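Local coordinates for protein prophenoloxidase b (PDB 3WKY) that is the hemolymph proenzyme of a crustacean phenoloxidase, which once activated probably oxidises phenols at a type 3 dicopper centre, at residues 188-193 and 389-394; 249-254 and 278-283; 258-263 and 271-276. One frame throughout, in Å; residues are numbered along the deposited sequence.

Overall arrangement
All three contacts belong to the copper-containing domain of this hemocyanin-type chain. From the N terminus, residues 188-193 at the end of helix 187-190 come first and meet 389-394, some 195 residues later, at the start of helix 391-409; contact 1 thus closes the widest loop. Within it, in the long connection between helices 218-239 and 294-310, residues 249-254 pair with 278-283 as contact 2. This encloses contact 3, where 258-263 doubles back on 271-276. Contacts 1 and 3 touch directly, through E191 with Y259 and D390 with R274. Contacts 2 and 3 have centres about 17 Å apart; their segments adjoin in sequence without other touch. No loops cross.

Contact 1. Residues 188-193 and 389-394; sequences YWREDM and RDPVFF. With CUO (Cu2-o2 cluster), chain J.
Beside the type 3 copper site of the hemocyanin fold, R190 and E191, where helix 187-190 ends, pack against R389, P391 and F394 at the start of helix 391-409. F393 of that helix belongs to the site itself, with its CE1 3.2 Å from O2 of the dicopper-dioxygen cluster. R190 NE donates to R389 O (3.0 Å, 153°), the oxygen near the guanidinium plane but the nitrogen well above the carbonyl plane. A bend at chi3 (-55°) folds the guanidinium so that P391 CB sits 3.8 Å above its centre; the compact, apolar proline ring suits a flat cation's face. The aliphatic stem of R190 serves too, R190 CG lying 3.7 Å from F394 CE2, while F394 CZ meets the edge of the W189 indole. R190 NH1 and NH2 bond onward to Y233 OH and E183 O. A leucine here would probably cost R389 O the R190 NE donor, leaving it a water, and Y233 and E183 their guanidinium partner. The E191 carboxylate stacks almost parallel on the R389 guanidinium, planes 5° apart, so OE2 and NH2 at 3.8 Å form a long salt bridge of charges alone, with no N-H directed at the oxygen. E191 OE2 accepts from Y259 OH and from a water that also serves R190 NH2 and R389 O. A second water donates to E191 O and accepts from R389 NH1 at 2.9 Å.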
loop_
_atom_site.group_PDB
_atom_site.type_symbol
_atom_site.label_atom_id
_atom_site.label_comp_id
_atom_site.label_asym_id
_atom_site.label_seq_id
_atom_site.Cartn_x
_atom_site.Cartn_y
_atom_site.Cartn_z
ATOM N N TYR A 188 -31.372 -11.675 13.363
ATOM C CA TYR A 188 -32.750 -12.172 13.520
ATOM C C TYR A 188 -33.672 -11.623 12.425
ATOM O O TYR A 188 -34.614 -12.292 11.989
ATOM C CB TYR A 188 -33.332 -11.831 14.904
ATOM C CG TYR A 188 -33.591 -10.363 15.066
ATOM C CD1 TYR A 188 -32.591 -9.518 15.514
ATOM C CD2 TYR A 188 -34.835 -9.809 14.753
ATOM C CE1 TYR A 188 -32.808 -8.180 15.643
ATOM C CE2 TYR A 188 -35.060 -8.462 14.888
ATOM C CZ TYR A 188 -34.041 -7.655 15.336
ATOM O OH TYR A 188 -34.239 -6.309 15.471
ATOM N N TRP A 189 -33.393 -10.400 11.983
ATOM C CA TRP A 189 -34.236 -9.716 11.013
ATOM C C TRP A 189 -33.835 -10.134 9.602
ATOM O O TRP A 189 -34.690 -10.522 8.802
ATOM C CB TRP A 189 -34.105 -8.205 11.219
ATOM C CG TRP A 189 -35.204 -7.312 10.656
ATOM C CD1 TRP A 189 -36.352 -6.913 11.297
ATOM C CD2 TRP A 189 -35.214 -6.656 9.375
ATOM N NE1 TRP A 189 -37.078 -6.061 10.485
ATOM C CE2 TRP A 189 -36.407 -5.894 9.299
ATOM C CE3 TRP A 189 -34.330 -6.639 8.284
ATOM C CZ2 TRP A 189 -36.741 -5.130 8.169
ATOM C CZ3 TRP A 189 -34.662 -5.889 7.166
ATOM C CH2 TRP A 189 -35.848 -5.130 7.123
ATOM N N ARG A 190 -32.536 -10.091 9.295
ATOM C CA ARG A 190 -32.070 -10.506 7.975
ATOM C C ARG A 190 -32.409 -11.975 7.679
ATOM O O ARG A 190 -32.689 -12.339 6.536
ATOM C CB ARG A 190 -30.545 -10.298 7.840
ATOM C CG ARG A 190 -30.092 -8.828 7.821
ATOM C CD ARG A 190 -28.661 -8.738 7.238
ATOM N NE ARG A 190 -27.799 -9.628 8.015
ATOM C CZ ARG A 190 -27.037 -9.231 9.035
ATOM N NH1 ARG A 190 -26.942 -7.943 9.354
ATOM N NH2 ARG A 190 -26.333 -10.124 9.716
ATOM N N GLU A 191 -32.385 -12.813 8.709
ATOM C CA GLU A 191 -32.606 -14.245 8.525
ATOM C C GLU A 191 -34.069 -14.654 8.737
ATOM O O GLU A 191 -34.414 -15.821 8.585
ATOM C CB GLU A 191 -31.663 -15.039 9.433
ATOM C CG GLU A 191 -30.178 -14.869 9.014
ATOM C CD GLU A 191 -29.181 -15.467 9.995
ATOM O OE1 GLU A 191 -29.601 -16.106 10.986
ATOM O OE2 GLU A 191 -27.956 -15.304 9.769
ATOM N N ASP A 192 -34.921 -13.681 9.049
ATOM C CA ASP A 192 -36.352 -13.945 9.259
ATOM C C ASP A 192 -36.910 -14.727 8.072
ATOM O O ASP A 192 -36.800 -14.294 6.924
ATOM C CB ASP A 192 -37.115 -12.627 9.434
ATOM C CG ASP A 192 -38.608 -12.837 9.695
ATOM O OD1 ASP A 192 -39.323 -13.284 8.775
ATOM O OD2 ASP A 192 -39.069 -12.536 10.812
ATOM N N MET A 193 -37.475 -15.904 8.333
ATOM C CA MET A 193 -37.879 -16.769 7.223
ATOM C C MET A 193 -38.989 -16.163 6.366
ATOM O O MET A 193 -39.041 -16.396 5.155
ATOM C CB MET A 193 -38.244 -18.178 7.718
ATOM C CG MET A 193 -39.470 -18.253 8.608
ATOM S SD MET A 193 -39.733 -19.977 9.115
ATOM C CE MET A 193 -38.149 -20.348 9.890
ATOM N N ARG A 389 -30.357 -12.698 3.955
ATOM C CA ARG A 389 -29.608 -13.123 5.142
ATOM C C ARG A 389 -28.252 -12.422 5.289
ATOM O O ARG A 389 -27.799 -12.167 6.405
ATOM C CB ARG A 389 -29.343 -14.639 5.104
ATOM C CG ARG A 389 -30.605 -15.527 5.164
ATOM C CD ARG A 389 -30.230 -17.010 5.010
ATOM N NE ARG A 389 -29.335 -17.491 6.067
ATOM C CZ ARG A 389 -29.737 -18.128 7.168
ATOM N NH1 ARG A 389 -31.032 -18.347 7.390
ATOM N NH2 ARG A 389 -28.845 -18.542 8.056
ATOM N N ASP A 390 -27.601 -12.145 4.161
ATOM C CA ASP A 390 -26.203 -11.685 4.155
ATOM C C ASP A 390 -26.160 -10.185 4.411
ATOM O O ASP A 390 -26.857 -9.430 3.735
ATOM C CB ASP A 390 -25.590 -12.007 2.780
ATOM C CG ASP A 390 -24.069 -11.924 2.755
ATOM O OD1 ASP A 390 -23.488 -11.023 3.405
ATOM O OD2 ASP A 390 -23.446 -12.748 2.040
ATOM N N PRO A 391 -25.353 -9.730 5.397
ATOM C CA PRO A 391 -25.269 -8.272 5.588
ATOM C C PRO A 391 -24.884 -7.517 4.313
ATOM O O PRO A 391 -25.292 -6.364 4.133
ATOM C CB PRO A 391 -24.192 -8.106 6.678
ATOM C CG PRO A 391 -23.421 -9.452 6.672
ATOM C CD PRO A 391 -24.500 -10.465 6.353
ATOM N N VAL A 392 -24.117 -8.153 3.429
ATOM C CA VAL A 392 -23.718 -7.458 2.212
ATOM C C VAL A 392 -24.896 -7.220 1.267
ATOM O O VAL A 392 -24.821 -6.354 0.395
ATOM C CB VAL A 392 -22.552 -8.161 1.477
ATOM C CG1 VAL A 392 -23.068 -9.267 0.532
ATOM C CG2 VAL A 392 -21.747 -7.140 0.691
ATOM N N PHE A 393 -25.982 -7.973 1.436
ATOM C CA PHE A 393 -27.200 -7.684 0.669
ATOM C C PHE A 393 -27.580 -6.215 0.813
ATOM O O PHE A 393 -27.944 -5.528 -0.168
ATOM C CB PHE A 393 -28.369 -8.544 1.155
ATOM C CG PHE A 393 -29.661 -8.252 0.435
ATOM C CD1 PHE A 393 -29.969 -8.908 -0.749
ATOM C CD2 PHE A 393 -30.544 -7.287 0.924
ATOM C CE1 PHE A 393 -31.158 -8.620 -1.431
ATOM C CE2 PHE A 393 -31.736 -6.986 0.255
ATOM C CZ PHE A 393 -32.042 -7.655 -0.932
ATOM N N PHE A 394 -27.521 -5.734 2.044
ATOM C CA PHE A 394 -27.990 -4.383 2.311
ATOM C C PHE A 394 -26.957 -3.331 1.927
ATOM O O PHE A 394 -27.308 -2.204 1.598
ATOM C CB PHE A 394 -28.477 -4.262 3.754
ATOM C CG PHE A 394 -29.727 -5.052 4.008
ATOM C CD1 PHE A 394 -30.981 -4.475 3.805
ATOM C CD2 PHE A 394 -29.654 -6.388 4.398
ATOM C CE1 PHE A 394 -32.149 -5.219 4.003
ATOM C CE2 PHE A 394 -30.807 -7.137 4.598
ATOM C CZ PHE A 394 -32.060 -6.544 4.413
HETATM CU CU1 CUO J . -34.224 -8.296 -4.474
HETATM CU CU2 CUO J . -30.779 -7.607 -5.264
HETATM O O1 CUO J . -32.641 -8.145 -5.683
HETATM O O2 CUO J . -32.125 -9.110 -4.436
HETATM O O HOH W 1 -27.663 -12.706 9.032
HETATM O O HOH W 2 -33.520 -17.374 6.386
#

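Contact 2. Residues 249-254 and 278-283; sequences EDWRIP and TFFQDI. With EDO (1,2-ethanediol), chain M.
W251 and F280 make the buried, close-packed half of this contact, and P254 and F279 the half nearer solvent. The inner two run side by side, with W251 CB 3.8 Å from F280 CD2. Their rings meet obliquely: the five-membered ring of W251 and the F280 ring have centroids 4.8 Å apart and planes at 39°, with F280 CE2 lying toward the rim of one indole face. CG of F280 is anti to its own nitrogen (chi1 -174°), which lays the ring alongside the indole. Large flat aromatic side chains suit this place between helices: F280 stacks on F363 of helix 356-365, and W251, whose NE1 bonds to F248 O, takes a cation-pi contact from R301 and an edge-to-face one with F399. A type I beta turn from D250 to I253 presents W251, its start fixed by an Asx turn in which D250 OD1 accepts from R252 N at 3.1 Å. No direct hydrogen bond joins the two segments; a water bridges them, donating to W251 O and I253 O while accepting from F280 N at 2.9 Å. Toward solvent, P254 CB stands 3.9 Å over the centre of the F279 ring in a CH-pi contact, and R252 O lies at that ring's edge, 3.5 Å from CE1. F279 N donates to O1 of an ethanediol at 2.9 Å, which also bonds Q275 and D276 of a neighbouring subunit.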
loop_
_atom_site.group_PDB
_atom_site.type_symbol
_atom_site.label_atom_id
_atom_site.label_comp_id
_atom_site.label_asym_id
_atom_site.label_seq_id
_atom_site.Cartn_x
_atom_site.Cartn_y
_atom_site.Cartn_z
ATOM N N GLU A 249 -19.787 0.859 -2.703
ATOM C CA GLU A 249 -19.678 1.636 -3.940
ATOM C C GLU A 249 -18.275 1.723 -4.504
ATOM O O GLU A 249 -18.097 1.812 -5.720
ATOM C CB GLU A 249 -20.200 3.052 -3.716
ATOM C CG GLU A 249 -21.681 3.078 -3.656
ATOM C CD GLU A 249 -22.244 4.472 -3.493
ATOM O OE1 GLU A 249 -21.499 5.403 -3.092
ATOM O OE2 GLU A 249 -23.448 4.612 -3.769
ATOM N N ASP A 250 -17.279 1.714 -3.625
ATOM C CA ASP A 250 -15.886 1.714 -4.081
ATOM C C ASP A 250 -15.450 0.266 -4.130
ATOM O O ASP A 250 -15.088 -0.325 -3.112
ATOM C CB ASP A 250 -14.993 2.520 -3.131
ATOM C CG ASP A 250 -13.552 2.596 -3.601
ATOM O OD1 ASP A 250 -13.145 1.797 -4.475
ATOM O OD2 ASP A 250 -12.815 3.457 -3.083
ATOM N N TRP A 251 -15.483 -0.307 -5.324
ATOM C CA TRP A 251 -15.347 -1.750 -5.457
ATOM C C TRP A 251 -13.888 -2.205 -5.409
ATOM O O TRP A 251 -13.586 -3.387 -5.604
ATOM C CB TRP A 251 -16.063 -2.227 -6.724
ATOM C CG TRP A 251 -17.540 -1.924 -6.666
ATOM C CD1 TRP A 251 -18.294 -1.744 -5.536
ATOM C CD2 TRP A 251 -18.433 -1.735 -7.780
ATOM N NE1 TRP A 251 -19.597 -1.460 -5.883
ATOM C CE2 TRP A 251 -19.708 -1.453 -7.251
ATOM C CE3 TRP A 251 -18.275 -1.783 -9.171
ATOM C CZ2 TRP A 251 -20.828 -1.229 -8.067
ATOM C CZ3 TRP A 251 -19.385 -1.553 -9.983
ATOM C CH2 TRP A 251 -20.643 -1.274 -9.426
ATOM N N ARG A 252 -12.992 -1.269 -5.112
ATOM C CA ARG A 252 -11.600 -1.675 -4.968
ATOM C C ARG A 252 -11.257 -1.925 -3.491
ATOM O O ARG A 252 -10.178 -2.420 -3.179
ATOM C CB ARG A 252 -10.660 -0.669 -5.647
ATOM C CG ARG A 252 -10.541 -0.858 -7.179
ATOM C CD ARG A 252 -11.881 -0.736 -7.928
ATOM N NE ARG A 252 -11.830 -1.255 -9.297
ATOM C CZ ARG A 252 -11.287 -0.607 -10.327
ATOM N NH1 ARG A 252 -10.738 0.587 -10.135
ATOM N NH2 ARG A 252 -11.284 -1.145 -11.550
ATOM N N ILE A 253 -12.202 -1.625 -2.607
ATOM C CA ILE A 253 -12.084 -1.834 -1.161
ATOM C C ILE A 253 -12.676 -3.214 -0.854
ATOM O O ILE A 253 -13.777 -3.513 -1.307
ATOM C CB ILE A 253 -12.913 -0.755 -0.382
ATOM C CG1 ILE A 253 -12.433 0.662 -0.707
ATOM C CG2 ILE A 253 -12.865 -0.988 1.122
ATOM C CD1 ILE A 253 -13.179 1.763 0.062
ATOM N N PRO A 254 -11.955 -4.061 -0.093
ATOM C CA PRO A 254 -12.543 -5.373 0.246
ATOM C C PRO A 254 -13.820 -5.224 1.072
ATOM O O PRO A 254 -13.972 -4.252 1.814
ATOM C CB PRO A 254 -11.451 -6.059 1.082
ATOM C CG PRO A 254 -10.573 -4.937 1.577
ATOM C CD PRO A 254 -10.633 -3.856 0.529
ATOM N N THR A 278 -13.056 -9.744 2.036
ATOM C CA THR A 278 -12.959 -10.408 0.740
ATOM C C THR A 278 -13.173 -9.379 -0.374
ATOM O O THR A 278 -14.111 -8.571 -0.310
ATOM C CB THR A 278 -14.011 -11.539 0.649
ATOM O OG1 THR A 278 -13.681 -12.556 1.611
ATOM C CG2 THR A 278 -14.041 -12.160 -0.751
ATOM N N PHE A 279 -12.314 -9.403 -1.389
ATOM C CA PHE A 279 -12.456 -8.482 -2.518
ATOM C C PHE A 279 -13.571 -8.892 -3.477
ATOM O O PHE A 279 -13.829 -10.080 -3.700
ATOM C CB PHE A 279 -11.142 -8.351 -3.308
ATOM C CG PHE A 279 -10.068 -7.575 -2.584
ATOM C CD1 PHE A 279 -9.972 -6.193 -2.732
ATOM C CD2 PHE A 279 -9.143 -8.229 -1.773
ATOM C CE1 PHE A 279 -8.976 -5.473 -2.079
ATOM C CE2 PHE A 279 -8.155 -7.515 -1.107
ATOM C CZ PHE A 279 -8.071 -6.136 -1.258
ATOM N N PHE A 280 -14.222 -7.871 -4.033
ATOM C CA PHE A 280 -15.167 -7.973 -5.141
ATOM C C PHE A 280 -14.292 -8.127 -6.390
ATOM O O PHE A 280 -13.579 -7.192 -6.782
ATOM C CB PHE A 280 -15.948 -6.650 -5.142
ATOM C CG PHE A 280 -17.100 -6.552 -6.133
ATOM C CD1 PHE A 280 -18.362 -7.056 -5.821
ATOM C CD2 PHE A 280 -16.946 -5.838 -7.324
ATOM C CE1 PHE A 280 -19.443 -6.891 -6.715
ATOM C CE2 PHE A 280 -18.004 -5.669 -8.216
ATOM C CZ PHE A 280 -19.265 -6.193 -7.907
ATOM N N GLN A 281 -14.317 -9.311 -7.005
ATOM C CA GLN A 281 -13.341 -9.634 -8.056
ATOM C C GLN A 281 -13.981 -10.095 -9.353
ATOM O O GLN A 281 -15.102 -10.605 -9.345
ATOM C CB GLN A 281 -12.403 -10.739 -7.578
ATOM C CG GLN A 281 -11.585 -10.382 -6.361
ATOM C CD GLN A 281 -11.198 -11.613 -5.572
ATOM O OE1 GLN A 281 -10.274 -12.333 -5.962
ATOM N NE2 GLN A 281 -11.930 -11.891 -4.476
ATOM N N ASP A 282 -13.244 -9.937 -10.453
ATOM C CA ASP A 282 -13.692 -10.410 -11.765
ATOM C C ASP A 282 -14.139 -11.859 -11.660
ATOM O O ASP A 282 -13.461 -12.677 -11.032
ATOM C CB ASP A 282 -12.541 -10.368 -12.790
ATOM C CG ASP A 282 -12.009 -8.965 -13.058
ATOM O OD1 ASP A 282 -12.682 -7.962 -12.756
ATOM O OD2 ASP A 282 -10.898 -8.866 -13.622
ATOM N N ILE A 283 -15.275 -12.191 -12.267
ATOM C CA ILE A 283 -15.725 -13.574 -12.235
ATOM C C ILE A 283 -15.320 -14.248 -13.511
ATOM O O ILE A 283 -15.854 -13.950 -14.575
ATOM C CB ILE A 283 -17.247 -13.693 -12.099
ATOM C CG1 ILE A 283 -17.703 -13.054 -10.798
ATOM C CG2 ILE A 283 -17.655 -15.165 -12.148
ATOM C CD1 ILE A 283 -17.078 -13.651 -9.554
HETATM C C1 EDO M . -9.398 -11.870 -0.405
HETATM O O1 EDO M . -10.311 -11.548 -1.462
HETATM C C2 EDO M . -9.931 -13.039 0.423
HETATM O O2 EDO M . -10.020 -14.246 -0.351
HETATM O O HOH W 3 -13.438 -5.167 -3.453
HETATM O O HOH W 4 -12.154 -4.916 -6.970
#

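Contact 3. Residues 258-263 and 271-276; sequences GYFPHL and WSSRQD. With EDO (1,2-ethanediol), chain K.
F260 lies across the facing chain with one face of its ring over S273, CD2 being 3.3 Å from S273 CB. With CG beside the backbone nitrogen (chi1 -69°), the ring extends along the opposite segment to Q275, whose amide plane is only 5° from its own and whose CG lies beside CZ. A small serine suits the place under the ring, and its hydroxyl OG accepts from a water held by H262 N. R274 is turned differently: its chain bends at chi3 and brings one guanidinium face over Y259 N, toward its rim, while NH2 comes 3.6 Å from G258 C. At the other end P261 crosses W271 at about a right angle, with P261 CG toward W271 CB. L263 CB touches W271 CD1 at 3.5 Å, while L263 O lies at the indole edge, in its plane, and accepts from the backbone N of W271 (2.9 Å). The frame for these side chains is a single antiparallel beta bridge: Y259 and R274 form a hydrogen-bonded pair, Y259 N to R274 O at 2.8 Å and R274 N to Y259 O at 3.0 Å. Glycine is called for at G258, because G258 CA lies 3.0 Å from R274 O and any CB would collide with that oxygen. G258 N also donates to the anti lone pair of D276 OD1 at 2.7 Å, closing the pairing at this end. D276 also makes a salt bridge through OD2 to K373 of the second subunit, and H262 NE2 bonds to S375 O there. Within its own chain the unit sits against the copper-domain helices: R274 pairs with D390 just before helix 391-409, and Y259 also touches P391 of that helix.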
loop_
_atom_site.group_PDB
_atom_site.type_symbol
_atom_site.label_atom_id
_atom_site.label_comp_id
_atom_site.label_asym_id
_atom_site.label_seq_id
_atom_site.Cartn_x
_atom_site.Cartn_y
_atom_site.Cartn_z
ATOM N N GLY A 258 -17.777 -10.384 6.320
ATOM C CA GLY A 258 -18.113 -11.617 5.642
ATOM C C GLY A 258 -19.424 -12.158 6.195
ATOM O O GLY A 258 -20.108 -11.488 6.985
ATOM N N TYR A 259 -19.779 -13.367 5.780
ATOM C CA TYR A 259 -21.008 -13.996 6.252
ATOM C C TYR A 259 -20.894 -15.502 6.060
ATOM O O TYR A 259 -20.512 -15.977 4.994
ATOM C CB TYR A 259 -22.235 -13.422 5.523
ATOM C CG TYR A 259 -23.532 -14.067 5.978
ATOM C CD1 TYR A 259 -23.939 -13.985 7.307
ATOM C CD2 TYR A 259 -24.327 -14.793 5.084
ATOM C CE1 TYR A 259 -25.107 -14.600 7.744
ATOM C CE2 TYR A 259 -25.506 -15.400 5.512
ATOM C CZ TYR A 259 -25.880 -15.310 6.841
ATOM O OH TYR A 259 -27.041 -15.924 7.279
ATOM N N PHE A 260 -21.185 -16.239 7.123
ATOM C CA PHE A 260 -21.185 -17.689 7.089
ATOM C C PHE A 260 -22.631 -18.143 7.344
ATOM O O PHE A 260 -23.112 -18.099 8.475
ATOM C CB PHE A 260 -20.240 -18.227 8.166
ATOM C CG PHE A 260 -18.768 -17.963 7.879
ATOM C CD1 PHE A 260 -18.239 -16.671 7.946
ATOM C CD2 PHE A 260 -17.922 -19.012 7.543
ATOM C CE1 PHE A 260 -16.877 -16.442 7.670
ATOM C CE2 PHE A 260 -16.571 -18.795 7.267
ATOM C CZ PHE A 260 -16.046 -17.521 7.332
ATOM N N PRO A 261 -23.329 -18.559 6.285
ATOM C CA PRO A 261 -24.782 -18.792 6.384
ATOM C C PRO A 261 -25.205 -19.987 7.251
ATOM O O PRO A 261 -26.327 -19.991 7.779
ATOM C CB PRO A 261 -25.200 -19.017 4.918
ATOM C CG PRO A 261 -23.941 -19.485 4.227
ATOM C CD PRO A 261 -22.827 -18.703 4.905
ATOM N N HIS A 262 -24.327 -20.975 7.396
ATOM C CA HIS A 262 -24.664 -22.217 8.102
ATOM C C HIS A 262 -25.911 -22.890 7.518
ATOM O O HIS A 262 -26.814 -23.285 8.253
ATOM C CB HIS A 262 -24.817 -21.961 9.608
ATOM C CG HIS A 262 -23.541 -21.545 10.278
ATOM N ND1 HIS A 262 -23.136 -20.230 10.363
ATOM C CD2 HIS A 262 -22.569 -22.275 10.874
ATOM C CE1 HIS A 262 -21.974 -20.169 10.991
ATOM N NE2 HIS A 262 -21.613 -21.394 11.317
ATOM N N LEU A 263 -25.948 -23.003 6.193
ATOM C CA LEU A 263 -27.063 -23.637 5.476
ATOM C C LEU A 263 -26.556 -24.737 4.557
ATOM O O LEU A 263 -25.496 -24.594 3.941
ATOM C CB LEU A 263 -27.812 -22.613 4.621
ATOM C CG LEU A 263 -28.538 -21.474 5.344
ATOM C CD1 LEU A 263 -29.155 -20.532 4.319
ATOM C CD2 LEU A 263 -29.609 -22.005 6.300
ATOM N N TRP A 271 -23.877 -24.311 1.521
ATOM C CA TRP A 271 -23.672 -23.042 0.840
ATOM C C TRP A 271 -22.289 -22.499 1.184
ATOM O O TRP A 271 -21.843 -22.571 2.336
ATOM C CB TRP A 271 -24.725 -22.005 1.265
ATOM C CG TRP A 271 -26.122 -22.308 0.765
ATOM C CD1 TRP A 271 -27.007 -23.208 1.293
ATOM C CD2 TRP A 271 -26.784 -21.704 -0.360
ATOM N NE1 TRP A 271 -28.171 -23.210 0.558
ATOM C CE2 TRP A 271 -28.066 -22.292 -0.454
ATOM C CE3 TRP A 271 -26.421 -20.719 -1.288
ATOM C CZ2 TRP A 271 -28.981 -21.932 -1.448
ATOM C CZ3 TRP A 271 -27.323 -20.373 -2.278
ATOM C CH2 TRP A 271 -28.594 -20.979 -2.350
ATOM N N SER A 272 -21.635 -21.919 0.188
ATOM C CA SER A 272 -20.345 -21.277 0.401
ATOM C C SER A 272 -20.489 -20.092 1.345
ATOM O O SER A 272 -21.552 -19.471 1.432
ATOM C CB SER A 272 -19.763 -20.822 -0.932
ATOM O OG SER A 272 -19.426 -21.962 -1.711
ATOM N N SER A 273 -19.411 -19.797 2.061
ATOM C CA SER A 273 -19.370 -18.653 2.964
ATOM C C SER A 273 -18.460 -17.588 2.357
ATOM O O SER A 273 -17.856 -17.796 1.301
ATOM C CB SER A 273 -18.813 -19.085 4.318
ATOM O OG SER A 273 -19.624 -20.086 4.920
ATOM N N ARG A 274 -18.345 -16.455 3.034
ATOM C CA ARG A 274 -17.444 -15.409 2.584
ATOM C C ARG A 274 -16.714 -14.878 3.799
ATOM O O ARG A 274 -17.342 -14.389 4.728
ATOM C CB ARG A 274 -18.207 -14.259 1.914
ATOM C CG ARG A 274 -17.265 -13.181 1.329
ATOM C CD ARG A 274 -18.032 -11.976 0.768
ATOM N NE ARG A 274 -18.760 -11.274 1.833
ATOM C CZ ARG A 274 -20.067 -11.383 2.075
ATOM N NH1 ARG A 274 -20.841 -12.154 1.317
ATOM N NH2 ARG A 274 -20.605 -10.707 3.087
ATOM N N GLN A 275 -15.387 -14.996 3.797
ATOM C CA GLN A 275 -14.581 -14.500 4.908
ATOM C C GLN A 275 -14.651 -12.986 4.999
ATOM O O GLN A 275 -14.880 -12.302 3.991
ATOM C CB GLN A 275 -13.116 -14.927 4.725
ATOM C CG GLN A 275 -12.940 -16.441 4.841
ATOM C CD GLN A 275 -11.593 -16.927 4.348
ATOM O OE1 GLN A 275 -11.442 -18.109 4.042
ATOM N NE2 GLN A 275 -10.609 -16.023 4.263
ATOM N N ASP A 276 -14.427 -12.456 6.197
ATOM C CA ASP A 276 -14.218 -11.013 6.335
ATOM C C ASP A 276 -13.116 -10.542 5.375
ATOM O O ASP A 276 -12.166 -11.290 5.076
ATOM C CB ASP A 276 -13.800 -10.647 7.764
ATOM C CG ASP A 276 -14.921 -10.795 8.787
ATOM O OD1 ASP A 276 -16.125 -10.748 8.447
ATOM O OD2 ASP A 276 -14.584 -10.924 9.979
HETATM C C1 EDO K . -8.232 -11.933 4.275
HETATM O O1 EDO K . -7.489 -12.496 5.366
HETATM C C2 EDO K . -9.285 -12.930 3.794
HETATM O O2 EDO K . -10.287 -13.144 4.805
HETATM O O HOH W 5 -21.437 -21.318 6.738
HETATM O O HOH W 6 -23.080 -22.758 4.991
#